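Local structure of thioredoxin domain-containing protein (Vibrio parahaemolyticus, 2R5S) at residues Gly20-Ala25 with Leu50-Gln55; Lys54-Ala59 with Glu83-Ala88; Arg96-Leu101 with Val121-Glu126; Asn133-Asn138 with Gly144-Thr149. The protein is of unknown function but may act as a protein-disulfide reductase through its thioredoxin domain, this chain being its C-terminal tetratricopeptide-repeat part. All blocks are in the same frame, centred on the assembly; numbering follows the deposited sequence.

Interaction 1 (Gly20-Ala25 with Leu50-Gln55); sequences GEHAQA and LLETKQ
T53 OG1 sits among three polar groups: the side-chain amide of Q55, whose NE2 donates to it over 3.1 Å, and the carbonyls of L50 and C49, both within reach of its hydroxyl proton. Here helix 40-52 ends, beside the start of helix 22-30, in the all-helical tetratricopeptide-repeat array. K54, with positive phi, closes a Schellman motif, Q55 N bonding back to L50 O at 2.9 Å. Because chi1 of T53 is 58°, OG1 lies between the backbone N and the carbonyl carbon and can look back into the last turn, while the methyl is left for the neighbouring helix. That methyl, T53 CG2, rests 3.8 Å from H22 CB.

The larger part of the contact is the aliphatic stem of E52 laid over one face of the H22 imidazole. E52 CB stands 3.4 Å from the ring centroid and 11° off its normal, a CH-pi contact. The E52 chain bends at CG, which carries the carboxylate past the ring's NE2 side, with its plane steeply inclined to the imidazole. G20 C backs the opposite face, offset toward its rim; on the glutamate side E52 CG comes within 3.3 Å of H22 CE1.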
loop_
_atom_site.group_PDB
_atom_site.type_symbol
_atom_site.label_atom_id
_atom_site.label_comp_id
_atom_site.label_asym_id
_atom_site.label_seq_id
_atom_site.Cartn_x
_atom_site.Cartn_y
_atom_site.Cartn_z
ATOM N N GLY A 20 -2.766 -3.806 16.749
ATOM C CA GLY A 20 -2.908 -3.229 15.429
ATOM C C GLY A 20 -1.735 -2.388 14.919
ATOM O O GLY A 20 -1.929 -1.505 14.106
ATOM N N GLU A 21 -0.526 -2.626 15.393
ATOM C CA GLU A 21 0.634 -1.888 14.883
ATOM C C GLU A 21 1.332 -2.632 13.751
ATOM O O GLU A 21 2.455 -3.041 13.896
ATOM C CB GLU A 21 1.609 -1.615 16.007
ATOM C CG GLU A 21 0.992 -0.740 17.093
ATOM C CD GLU A 21 0.846 0.775 16.762
ATOM O OE1 GLU A 21 1.610 1.319 15.932
ATOM O OE2 GLU A 21 -0.022 1.445 17.416
ATOM N N HIS A 22 0.649 -2.835 12.638
ATOM C CA HIS A 22 1.205 -3.648 11.564
ATOM C C HIS A 22 2.562 -3.141 11.096
ATOM O O HIS A 22 3.471 -3.914 10.848
ATOM C CB HIS A 22 0.173 -3.806 10.441
ATOM C CG HIS A 22 -1.196 -4.164 10.954
ATOM N ND1 HIS A 22 -1.538 -5.444 11.342
ATOM C CD2 HIS A 22 -2.287 -3.399 11.212
ATOM C CE1 HIS A 22 -2.777 -5.458 11.803
ATOM N NE2 HIS A 22 -3.262 -4.232 11.715
ATOM N N ALA A 23 2.740 -1.827 11.070
ATOM C CA ALA A 23 3.899 -1.290 10.414
ATOM C C ALA A 23 5.104 -1.465 11.320
ATOM O O ALA A 23 6.133 -1.903 10.833
ATOM C CB ALA A 23 3.687 0.130 9.997
ATOM N N GLN A 24 4.948 -1.238 12.634
ATOM C CA GLN A 24 5.992 -1.646 13.608
ATOM C C GLN A 24 6.297 -3.150 13.596
ATOM O O GLN A 24 7.483 -3.566 13.535
ATOM C CB GLN A 24 5.674 -1.168 15.042
ATOM C CG GLN A 24 5.867 0.283 15.237
ATOM C CD GLN A 24 5.483 0.719 16.647
ATOM O OE1 GLN A 24 6.155 0.364 17.617
ATOM N NE2 GLN A 24 4.404 1.493 16.767
ATOM N N ALA A 25 5.231 -3.957 13.617
ATOM C CA ALA A 25 5.344 -5.399 13.480
ATOM C C ALA A 25 6.148 -5.847 12.246
ATOM O O ALA A 25 6.945 -6.781 12.334
ATOM C CB ALA A 25 3.946 -6.041 13.499
ATOM N N LEU A 50 0.979 -6.859 5.667
ATOM C CA LEU A 50 1.046 -6.206 4.371
ATOM C C LEU A 50 -0.388 -5.765 3.969
ATOM O O LEU A 50 -0.664 -4.626 3.533
ATOM C CB LEU A 50 1.645 -7.164 3.356
ATOM C CG LEU A 50 3.091 -7.471 3.643
ATOM C CD1 LEU A 50 3.601 -8.562 2.685
ATOM C CD2 LEU A 50 3.900 -6.192 3.448
ATOM N N LEU A 51 -1.309 -6.674 4.168
ATOM C CA LEU A 51 -2.644 -6.450 3.792
ATOM C C LEU A 51 -3.291 -5.355 4.629
ATOM O O LEU A 51 -4.100 -4.584 4.106
ATOM C CB LEU A 51 -3.391 -7.753 3.997
ATOM C CG LEU A 51 -4.491 -8.122 3.048
ATOM C CD1 LEU A 51 -3.819 -8.971 2.013
ATOM C CD2 LEU A 51 -5.527 -8.929 3.846
ATOM N N GLU A 52 -2.997 -5.289 5.930
ATOM C CA GLU A 52 -3.609 -4.262 6.764
ATOM C C GLU A 52 -3.015 -2.906 6.413
ATOM O O GLU A 52 -3.572 -1.860 6.753
ATOM C CB GLU A 52 -3.338 -4.538 8.244
ATOM C CG GLU A 52 -3.999 -5.778 8.794
ATOM C CD GLU A 52 -5.518 -5.765 8.587
ATOM O OE1 GLU A 52 -6.049 -6.476 7.667
ATOM O OE2 GLU A 52 -6.146 -5.011 9.311
ATOM N N THR A 53 -1.850 -2.929 5.758
ATOM C CA THR A 53 -1.184 -1.689 5.370
ATOM C C THR A 53 -1.358 -1.391 3.886
ATOM O O THR A 53 -0.787 -0.429 3.360
ATOM C CB THR A 53 0.270 -1.709 5.712
ATOM O OG1 THR A 53 0.874 -2.840 5.046
ATOM C CG2 THR A 53 0.443 -1.755 7.261
ATOM N N LYS A 54 -2.170 -2.229 3.244
ATOM C CA LYS A 54 -2.714 -1.972 1.923
ATOM C C LYS A 54 -1.682 -2.176 0.837
ATOM O O LYS A 54 -1.716 -1.559 -0.234
ATOM C CB LYS A 54 -3.446 -0.617 1.889
ATOM C CG LYS A 54 -4.533 -0.532 3.021
ATOM C CD LYS A 54 -5.708 0.365 2.691
ATOM C CE LYS A 54 -6.555 -0.207 1.540
ATOM N NZ LYS A 54 -7.269 0.867 0.741
ATOM N N GLN A 55 -0.753 -3.076 1.130
ATOM C CA GLN A 55 0.290 -3.449 0.187
ATOM C C GLN A 55 -0.101 -4.796 -0.378
ATOM O O GLN A 55 0.472 -5.779 0.012
ATOM C CB GLN A 55 1.605 -3.565 0.926
ATOM C CG GLN A 55 1.901 -2.382 1.865
ATOM C CD GLN A 55 3.332 -2.348 2.339
ATOM O OE1 GLN A 55 4.237 -1.987 1.588
ATOM N NE2 GLN A 55 3.552 -2.729 3.590
#

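Interaction 2 (Lys54-Ala59 with Glu83-Ala88); sequences KQFELA and ELHQQA. With EDO (1,2-ethanediol), chain E.
This is an offset aromatic stack on the surface, between the first turn of helix 56-63 and the last turns of helix 73-88. The rings of F56 and H85 are nearly parallel, 15° apart, with their centroids separated by 4.6 Å. Displacement puts the outer end of the phenyl over the root of the imidazole: F56 CZ lies 3.5 Å from H85 CG, and F56 CE1 is 3.6 Å from H85 CD2. The methylene of histidine joins in, H85 CB standing 3.9 Å from the phenyl centroid as a CH-pi contact. Both side chains leave their helices with CG anti to the carbonyl carbon (chi1 -63° for F56, -77° for H85), and the two cross at about a right angle although their rings stay nearly parallel. On its other face the phenyl is backed by K54, whose CA lies 4.0 Å above the ring plane, so F56 is held between its own turn and the partner helix. A molecule of 1,2-ethanediol, probably from the crystallisation liquor, lies at the imidazole edge; its O1 is 2.9 Å from H85 O. An N-terminal helix end packed on the C-terminal end of the next helix fits the antiparallel stacking of a tetratricopeptide-repeat solenoid.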
loop_
_atom_site.group_PDB
_atom_site.type_symbol
_atom_site.label_atom_id
_atom_site.label_comp_id
_atom_site.label_asym_id
_atom_site.label_seq_id
_atom_site.Cartn_x
_atom_site.Cartn_y
_atom_site.Cartn_z
ATOM N N LYS A 54 -2.170 -2.229 3.244
ATOM C CA LYS A 54 -2.714 -1.972 1.923
ATOM C C LYS A 54 -1.682 -2.176 0.837
ATOM O O LYS A 54 -1.716 -1.559 -0.234
ATOM C CB LYS A 54 -3.446 -0.617 1.889
ATOM C CG LYS A 54 -4.533 -0.532 3.021
ATOM C CD LYS A 54 -5.708 0.365 2.691
ATOM C CE LYS A 54 -6.555 -0.207 1.540
ATOM N NZ LYS A 54 -7.269 0.867 0.741
ATOM N N GLN A 55 -0.753 -3.076 1.130
ATOM C CA GLN A 55 0.290 -3.449 0.187
ATOM C C GLN A 55 -0.101 -4.796 -0.378
ATOM O O GLN A 55 0.472 -5.779 0.012
ATOM C CB GLN A 55 1.605 -3.565 0.926
ATOM C CG GLN A 55 1.901 -2.382 1.865
ATOM C CD GLN A 55 3.332 -2.348 2.339
ATOM O OE1 GLN A 55 4.237 -1.987 1.588
ATOM N NE2 GLN A 55 3.552 -2.729 3.590
ATOM N N PHE A 56 -1.113 -4.829 -1.259
ATOM C CA PHE A 56 -1.832 -6.066 -1.679
ATOM C C PHE A 56 -1.000 -6.949 -2.598
ATOM O O PHE A 56 -1.058 -8.161 -2.546
ATOM C CB PHE A 56 -3.139 -5.705 -2.387
ATOM C CG PHE A 56 -4.133 -4.975 -1.515
ATOM C CD1 PHE A 56 -4.369 -5.376 -0.223
ATOM C CD2 PHE A 56 -4.870 -3.917 -2.010
ATOM C CE1 PHE A 56 -5.275 -4.726 0.569
ATOM C CE2 PHE A 56 -5.779 -3.263 -1.196
ATOM C CZ PHE A 56 -5.966 -3.673 0.075
ATOM N N GLU A 57 -0.182 -6.311 -3.413
ATOM C CA GLU A 57 0.745 -7.012 -4.280
ATOM C C GLU A 57 1.865 -7.746 -3.555
ATOM O O GLU A 57 2.064 -8.912 -3.729
ATOM C CB GLU A 57 1.353 -6.010 -5.258
ATOM C CG GLU A 57 2.137 -6.683 -6.220
ATOM C CD GLU A 57 1.403 -6.784 -7.522
ATOM O OE1 GLU A 57 2.015 -6.317 -8.504
ATOM O OE2 GLU A 57 0.226 -7.298 -7.547
ATOM N N LEU A 58 2.623 -7.035 -2.746
ATOM C CA LEU A 58 3.476 -7.711 -1.763
ATOM C C LEU A 58 2.700 -8.800 -0.975
ATOM O O LEU A 58 3.199 -9.888 -0.851
ATOM C CB LEU A 58 4.126 -6.679 -0.839
ATOM C CG LEU A 58 5.214 -5.753 -1.402
ATOM C CD1 LEU A 58 5.745 -4.900 -0.270
ATOM C CD2 LEU A 58 6.405 -6.446 -2.145
ATOM N N ALA A 59 1.484 -8.537 -0.469
ATOM C CA ALA A 59 0.747 -9.595 0.282
ATOM C C ALA A 59 0.501 -10.863 -0.582
ATOM O O ALA A 59 0.763 -11.983 -0.162
ATOM C CB ALA A 59 -0.581 -9.070 0.887
ATOM N N GLU A 83 -8.655 -11.521 -2.234
ATOM C CA GLU A 83 -9.542 -11.655 -3.395
ATOM C C GLU A 83 -10.683 -10.648 -3.362
ATOM O O GLU A 83 -10.962 -10.013 -4.355
ATOM C CB GLU A 83 -10.066 -13.056 -3.505
ATOM C CG GLU A 83 -11.107 -13.173 -4.655
ATOM C CD GLU A 83 -10.478 -12.938 -6.095
ATOM O OE1 GLU A 83 -11.195 -12.406 -6.995
ATOM O OE2 GLU A 83 -9.278 -13.294 -6.333
ATOM N N LEU A 84 -11.346 -10.452 -2.225
ATOM C CA LEU A 84 -12.282 -9.338 -2.128
ATOM C C LEU A 84 -11.628 -7.946 -2.404
ATOM O O LEU A 84 -12.191 -7.155 -3.124
ATOM C CB LEU A 84 -12.916 -9.386 -0.761
ATOM C CG LEU A 84 -13.778 -10.592 -0.469
ATOM C CD1 LEU A 84 -14.178 -10.479 0.989
ATOM C CD2 LEU A 84 -15.010 -10.585 -1.398
ATOM N N HIS A 85 -10.415 -7.662 -1.884
ATOM C CA HIS A 85 -9.822 -6.345 -2.100
ATOM C C HIS A 85 -9.570 -6.127 -3.584
ATOM O O HIS A 85 -9.770 -5.017 -4.114
ATOM C CB HIS A 85 -8.494 -6.143 -1.311
ATOM C CG HIS A 85 -8.717 -5.877 0.149
ATOM N ND1 HIS A 85 -9.557 -4.877 0.600
ATOM C CD2 HIS A 85 -8.273 -6.527 1.257
ATOM C CE1 HIS A 85 -9.614 -4.910 1.920
ATOM N NE2 HIS A 85 -8.847 -5.905 2.342
ATOM N N GLN A 86 -9.136 -7.183 -4.251
ATOM C CA GLN A 86 -8.692 -7.003 -5.625
ATOM C C GLN A 86 -9.864 -6.923 -6.605
ATOM O O GLN A 86 -9.736 -6.307 -7.679
ATOM C CB GLN A 86 -7.600 -7.993 -6.022
ATOM C CG GLN A 86 -7.885 -9.468 -5.843
ATOM C CD GLN A 86 -6.582 -10.330 -5.718
ATOM O OE1 GLN A 86 -5.478 -9.782 -5.616
ATOM N NE2 GLN A 86 -6.735 -11.680 -5.714
ATOM N N GLN A 87 -11.013 -7.475 -6.223
ATOM C CA GLN A 87 -12.233 -7.227 -6.980
ATOM C C GLN A 87 -12.677 -5.777 -6.800
ATOM O O GLN A 87 -13.093 -5.129 -7.752
ATOM C CB GLN A 87 -13.376 -8.167 -6.589
ATOM C CG GLN A 87 -13.001 -9.608 -6.528
ATOM C CD GLN A 87 -14.191 -10.587 -6.568
ATOM O OE1 GLN A 87 -15.346 -10.283 -6.161
ATOM N NE2 GLN A 87 -13.892 -11.793 -7.032
ATOM N N ALA A 88 -12.552 -5.258 -5.581
ATOM C CA ALA A 88 -12.995 -3.894 -5.281
ATOM C C ALA A 88 -12.186 -2.813 -6.002
ATOM O O ALA A 88 -12.634 -1.671 -6.115
ATOM C CB ALA A 88 -13.027 -3.650 -3.769
HETATM C C1 EDO E . -10.372 -2.475 -1.206
HETATM O O1 EDO E . -9.793 -2.612 -2.534
HETATM C C2 EDO E . -11.672 -1.684 -1.297
HETATM O O2 EDO E . -11.874 -0.811 -0.184
#

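Interaction 3 (Arg96-Leu101 with Val121-Glu126); sequences RLEQEL and VGRDEE. With EDO (1,2-ethanediol), chain E.
A bend at chi3 (78°) in an otherwise extended R123 turns the NE/NH1 edge of its guanidinium to E126, three residues on, while E98, whose chain runs straight beyond CG, reaches NH1 obliquely. The side chains of E98 and R123 arrive from opposite directions. R123 grips E126 side-on: NE donates to OE1 over 2.8 Å, and NH1 donates to OE2 over the same 2.8 Å with an N-H...O angle of 172°. Both oxygens lie close to the guanidinium plane and are met on their syn side. This two-point, side-on salt bridge ties the arginine, the N-cap of helix 124-135, back onto its own first turn.

The partner is helix 92-103, in the same tetratricopeptide-repeat region. E98 OE1 is 3.0 Å from R123 NH1, a salt bridge whose planes are inclined by 64°, although the exact place of that oxygen is less certain. The other oxygen of E98 is engaged by K95 from within its own helix, and R123 NH2 donates to the A89 carbonyl, so E126, E98 and the A89 carbonyl all meet the one guanidinium. The carboxylates of E98 and E126 come near each other, and the arginine between them would be expected to ease their repulsion. Just before it, G122 with positive phi ends helix 108-120 in a Schellman motif, and V121 O lies 3.1 Å from O1 of the bound ethanediol.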
loop_
_atom_site.group_PDB
_atom_site.type_symbol
_atom_site.label_atom_id
_atom_site.label_comp_id
_atom_site.label_asym_id
_atom_site.label_seq_id
_atom_site.Cartn_x
_atom_site.Cartn_y
_atom_site.Cartn_z
ATOM N N ARG A 96 -15.067 4.746 -15.109
ATOM C CA ARG A 96 -15.574 6.013 -15.631
ATOM C C ARG A 96 -14.654 7.229 -15.393
ATOM O O ARG A 96 -14.376 7.983 -16.322
ATOM C CB ARG A 96 -16.999 6.289 -15.163
ATOM C CG ARG A 96 -17.224 6.476 -13.692
ATOM C CD ARG A 96 -18.635 7.106 -13.422
ATOM N NE ARG A 96 -18.713 8.509 -13.786
ATOM C CZ ARG A 96 -18.264 9.525 -13.036
ATOM N NH1 ARG A 96 -18.356 10.769 -13.478
ATOM N NH2 ARG A 96 -17.715 9.330 -11.842
ATOM N N LEU A 97 -14.168 7.403 -14.169
ATOM C CA LEU A 97 -13.248 8.489 -13.854
ATOM C C LEU A 97 -11.956 8.387 -14.730
ATOM O O LEU A 97 -11.455 9.408 -15.253
ATOM C CB LEU A 97 -12.978 8.493 -12.371
ATOM C CG LEU A 97 -13.789 9.312 -11.319
ATOM C CD1 LEU A 97 -15.095 9.904 -11.751
ATOM C CD2 LEU A 97 -13.999 8.506 -10.066
ATOM N N GLU A 98 -11.497 7.153 -14.955
ATOM C CA GLU A 98 -10.368 6.867 -15.855
ATOM C C GLU A 98 -10.579 7.302 -17.303
ATOM O O GLU A 98 -9.716 7.971 -17.864
ATOM C CB GLU A 98 -10.009 5.385 -15.827
ATOM C CG GLU A 98 -8.930 5.056 -14.844
ATOM C CD GLU A 98 -8.874 3.587 -14.493
ATOM O OE1 GLU A 98 -7.942 3.196 -13.770
ATOM O OE2 GLU A 98 -9.766 2.818 -14.910
ATOM N N GLN A 99 -11.720 6.915 -17.904
ATOM C CA GLN A 99 -12.061 7.322 -19.281
ATOM C C GLN A 99 -12.237 8.834 -19.360
ATOM O O GLN A 99 -11.790 9.496 -20.294
ATOM C CB GLN A 99 -13.358 6.638 -19.809
ATOM C CG GLN A 99 -13.530 5.121 -19.544
ATOM C CD GLN A 99 -12.221 4.334 -19.619
ATOM O OE1 GLN A 99 -11.836 3.613 -18.669
ATOM N NE2 GLN A 99 -11.524 4.473 -20.752
ATOM N N GLU A 100 -12.917 9.359 -18.353
ATOM C CA GLU A 100 -13.102 10.786 -18.149
ATOM C C GLU A 100 -11.801 11.606 -17.998
ATOM O O GLU A 100 -11.721 12.732 -18.464
ATOM C CB GLU A 100 -14.010 10.993 -16.945
ATOM C CG GLU A 100 -14.094 12.416 -16.539
ATOM C CD GLU A 100 -15.274 12.721 -15.654
ATOM O OE1 GLU A 100 -15.516 12.009 -14.658
ATOM O OE2 GLU A 100 -15.948 13.720 -15.946
ATOM N N LEU A 101 -10.801 11.063 -17.335
ATOM C CA LEU A 101 -9.561 11.825 -17.179
ATOM C C LEU A 101 -8.716 11.794 -18.419
ATOM O O LEU A 101 -7.983 12.754 -18.704
ATOM C CB LEU A 101 -8.736 11.343 -16.002
ATOM C CG LEU A 101 -7.565 12.274 -15.628
ATOM C CD1 LEU A 101 -8.037 13.694 -15.372
ATOM C CD2 LEU A 101 -6.907 11.721 -14.423
ATOM N N VAL A 121 -8.944 2.148 -2.670
ATOM C CA VAL A 121 -8.936 0.697 -2.956
ATOM C C VAL A 121 -7.491 0.104 -3.021
ATOM O O VAL A 121 -7.291 -1.023 -3.515
ATOM C CB VAL A 121 -9.688 0.358 -4.253
ATOM C CG1 VAL A 121 -11.182 0.676 -4.155
ATOM C CG2 VAL A 121 -9.036 1.034 -5.448
ATOM N N GLY A 122 -6.492 0.851 -2.531
ATOM C CA GLY A 122 -5.141 0.313 -2.453
ATOM C C GLY A 122 -4.454 0.359 -3.796
ATOM O O GLY A 122 -3.435 -0.287 -3.979
ATOM N N ARG A 123 -4.990 1.131 -4.743
ATOM C CA ARG A 123 -4.295 1.370 -6.016
ATOM C C ARG A 123 -3.358 2.597 -5.884
ATOM O O ARG A 123 -3.441 3.550 -6.666
ATOM C CB ARG A 123 -5.300 1.483 -7.192
ATOM C CG ARG A 123 -5.787 0.142 -7.645
ATOM C CD ARG A 123 -6.916 0.282 -8.632
ATOM N NE ARG A 123 -6.419 0.643 -9.970
ATOM C CZ ARG A 123 -7.181 0.653 -11.053
ATOM N NH1 ARG A 123 -6.648 0.998 -12.207
ATOM N NH2 ARG A 123 -8.466 0.322 -10.972
ATOM N N ASP A 124 -2.460 2.544 -4.883
ATOM C CA ASP A 124 -1.699 3.716 -4.469
ATOM C C ASP A 124 -0.552 4.002 -5.348
ATOM O O ASP A 124 -0.194 5.138 -5.457
ATOM C CB ASP A 124 -1.205 3.607 -3.034
ATOM C CG ASP A 124 -2.339 3.427 -2.063
ATOM O OD1 ASP A 124 -3.274 4.259 -2.089
ATOM O OD2 ASP A 124 -2.308 2.435 -1.301
ATOM N N GLU A 125 0.033 2.995 -5.960
ATOM C CA GLU A 125 1.103 3.223 -6.937
ATOM C C GLU A 125 0.584 4.102 -8.053
ATOM O O GLU A 125 1.147 5.163 -8.303
ATOM C CB GLU A 125 1.736 1.913 -7.471
ATOM C CG GLU A 125 3.086 2.115 -8.194
ATOM C CD GLU A 125 3.632 0.831 -8.831
ATOM O OE1 GLU A 125 2.971 0.229 -9.722
ATOM O OE2 GLU A 125 4.755 0.412 -8.461
ATOM N N GLU A 126 -0.501 3.686 -8.703
ATOM C CA GLU A 126 -1.218 4.508 -9.702
ATOM C C GLU A 126 -1.713 5.885 -9.221
ATOM O O GLU A 126 -1.583 6.830 -9.975
ATOM C CB GLU A 126 -2.437 3.749 -10.263
ATOM C CG GLU A 126 -2.130 2.525 -11.159
ATOM C CD GLU A 126 -3.323 1.579 -11.226
ATOM O OE1 GLU A 126 -3.697 1.001 -10.171
ATOM O OE2 GLU A 126 -3.922 1.453 -12.318
HETATM C C1 EDO E . -10.372 -2.475 -1.206
HETATM O O1 EDO E . -9.793 -2.612 -2.534
HETATM C C2 EDO E . -11.672 -1.684 -1.297
HETATM O O2 EDO E . -11.874 -0.811 -0.184
#

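Interaction 4 (Asn133-Asn138 with Gly144-Thr149); sequences NILKVN and GEVKKT
L135 and I134 at the end of helix 124-135 meet V146 and K147 in the first turn of helix 145-157. I134 touches V146 with its branch methyl: CG2 is 4.0 Å from V146 CG1 and 4.1 Å from V146 CG2, so it sits across both arms of the valine fork. L135 slides past V146 in the opposite direction and carries its CD2 on to K147, where it comes within 3.6 Å of CB. The model puts the isopropyl groups of L135 and V146 implausibly close, so their exact spacing is doubtful. K147 offers its root alone to the leucine; a chain bent at chi2, chi3 and chi4 takes the amine away.

Behind this shell the helix end is fixed by I134 O, which accepts from both V137 N at 3.0 Å and N138 N at 2.9 Å. On the other side G144 is the N-cap, and K148 N returns to G144 O at 3.3 Å. Further out, C112 of helix 108-120 and L131 press on V146, F108 lies against I134, and A141 of the connecting loop touches both. With side-chain carbons making the contact, the arrangement is consistent with these consecutive tetratricopeptide-region helices being joined by close packing and exclusion of water, without directional bonds across it.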
loop_
_atom_site.group_PDB
_atom_site.type_symbol
_atom_site.label_atom_id
_atom_site.label_comp_id
_atom_site.label_asym_id
_atom_site.label_seq_id
_atom_site.Cartn_x
_atom_site.Cartn_y
_atom_site.Cartn_z
ATOM N N ASN A 133 2.978 12.819 -12.114
ATOM C CA ASN A 133 3.054 13.255 -13.509
ATOM C C ASN A 133 2.648 14.731 -13.694
ATOM O O ASN A 133 3.084 15.390 -14.617
ATOM C CB ASN A 133 2.210 12.327 -14.373
ATOM C CG ASN A 133 3.014 11.138 -14.916
ATOM O OD1 ASN A 133 4.244 11.155 -14.946
ATOM N ND2 ASN A 133 2.314 10.097 -15.312
ATOM N N ILE A 134 1.814 15.244 -12.786
ATOM C CA ILE A 134 1.411 16.649 -12.809
ATOM C C ILE A 134 2.485 17.495 -12.077
ATOM O O ILE A 134 2.929 18.528 -12.564
ATOM C CB ILE A 134 0.034 16.778 -12.160
ATOM C CG1 ILE A 134 -1.018 16.102 -13.034
ATOM C CG2 ILE A 134 -0.359 18.239 -11.873
ATOM C CD1 ILE A 134 -2.285 15.966 -12.385
ATOM N N LEU A 135 2.942 17.004 -10.928
ATOM C CA LEU A 135 3.798 17.761 -10.020
ATOM C C LEU A 135 5.162 18.058 -10.552
ATOM O O LEU A 135 5.752 19.098 -10.233
ATOM C CB LEU A 135 3.896 17.099 -8.629
ATOM C CG LEU A 135 2.652 16.902 -7.737
ATOM C CD1 LEU A 135 2.997 15.958 -6.590
ATOM C CD2 LEU A 135 2.051 18.140 -7.147
ATOM N N LYS A 136 5.701 17.141 -11.332
ATOM C CA LYS A 136 7.022 17.369 -11.916
ATOM C C LYS A 136 6.997 18.289 -13.143
ATOM O O LYS A 136 8.049 18.568 -13.771
ATOM C CB LYS A 136 7.619 16.034 -12.316
ATOM C CG LYS A 136 7.171 15.503 -13.627
ATOM C CD LYS A 136 7.728 14.111 -13.781
ATOM C CE LYS A 136 7.162 13.460 -14.991
ATOM N NZ LYS A 136 8.020 12.292 -15.315
ATOM N N VAL A 137 5.794 18.735 -13.509
ATOM C CA VAL A 137 5.634 19.814 -14.477
ATOM C C VAL A 137 5.314 21.078 -13.722
ATOM O O VAL A 137 5.810 22.115 -14.096
ATOM C CB VAL A 137 4.441 19.603 -15.441
ATOM C CG1 VAL A 137 4.542 20.616 -16.608
ATOM C CG2 VAL A 137 4.446 18.190 -16.013
ATOM N N ASN A 138 4.484 20.974 -12.672
ATOM C CA ASN A 138 3.895 22.121 -11.970
ATOM C C ASN A 138 3.623 21.740 -10.508
ATOM O O ASN A 138 2.481 21.304 -10.173
ATOM C CB ASN A 138 2.524 22.469 -12.659
ATOM C CG ASN A 138 1.813 23.792 -12.137
ATOM O OD1 ASN A 138 0.748 24.138 -12.666
ATOM N ND2 ASN A 138 2.394 24.514 -11.158
ATOM N N GLY A 144 -1.903 24.305 -5.538
ATOM C CA GLY A 144 -1.332 23.350 -4.619
ATOM C C GLY A 144 -2.204 22.240 -4.068
ATOM O O GLY A 144 -1.767 21.554 -3.152
ATOM N N GLU A 145 -3.406 22.043 -4.634
ATOM C CA GLU A 145 -4.285 20.927 -4.279
ATOM C C GLU A 145 -3.776 19.548 -4.763
ATOM O O GLU A 145 -4.134 18.539 -4.196
ATOM C CB GLU A 145 -5.751 21.245 -4.712
ATOM C CG GLU A 145 -6.671 20.072 -5.081
ATOM C CD GLU A 145 -8.161 20.497 -5.454
ATOM O OE1 GLU A 145 -8.931 19.629 -5.993
ATOM O OE2 GLU A 145 -8.546 21.687 -5.247
ATOM N N VAL A 146 -2.937 19.499 -5.789
ATOM C CA VAL A 146 -2.348 18.276 -6.240
ATOM C C VAL A 146 -1.183 17.793 -5.381
ATOM O O VAL A 146 -1.116 16.617 -5.065
ATOM C CB VAL A 146 -1.796 18.413 -7.723
ATOM C CG1 VAL A 146 -0.836 17.288 -8.056
ATOM C CG2 VAL A 146 -2.950 18.503 -8.730
ATOM N N LYS A 147 -0.233 18.679 -5.049
ATOM C CA LYS A 147 0.753 18.343 -4.064
ATOM C C LYS A 147 0.152 17.892 -2.728
ATOM O O LYS A 147 0.669 16.989 -2.126
ATOM C CB LYS A 147 1.723 19.509 -3.817
ATOM C CG LYS A 147 3.031 19.065 -3.194
ATOM C CD LYS A 147 3.438 20.093 -2.160
ATOM C CE LYS A 147 4.335 21.126 -2.788
ATOM N NZ LYS A 147 5.665 20.608 -2.650
ATOM N N LYS A 148 -0.933 18.498 -2.280
ATOM C CA LYS A 148 -1.535 18.115 -1.020
ATOM C C LYS A 148 -2.180 16.723 -1.053
ATOM O O LYS A 148 -2.121 15.922 -0.082
ATOM C CB LYS A 148 -2.617 19.133 -0.649
ATOM C CG LYS A 148 -3.294 18.821 0.666
ATOM C CD LYS A 148 -4.410 19.801 0.940
ATOM C CE LYS A 148 -5.191 19.330 2.077
ATOM N NZ LYS A 148 -4.654 19.988 3.334
ATOM N N THR A 149 -2.869 16.431 -2.137
ATOM C CA THR A 149 -3.477 15.123 -2.164
ATOM C C THR A 149 -2.409 14.073 -2.368
ATOM O O THR A 149 -2.488 13.049 -1.767
ATOM C CB THR A 149 -4.699 14.923 -3.105
ATOM O OG1 THR A 149 -4.421 13.785 -3.904
ATOM C CG2 THR A 149 -4.965 16.082 -4.016
#

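Interactions 1, 2 and 3 are surface contacts, whereas interaction 4 is partly buried, and its chemistry follows suit: aliphatic packing there, a face-on aliphatic contact in interaction 1, an aromatic stack in interaction 2 and charge in interaction 3. The first two share K54 and Q55, the turn between helices 40-52 and 56-63, so interaction 1 uses the end of helix 40-52 and interaction 2 the start of helix 56-63. Interactions 2 and 3 also meet, F56 lying against V121 and G122, with one ethanediol molecule touching both. Interactions 3 and 4 use the two ends of helix 124-135, their centres about 16 Å apart. Interaction 4 touches none of the others.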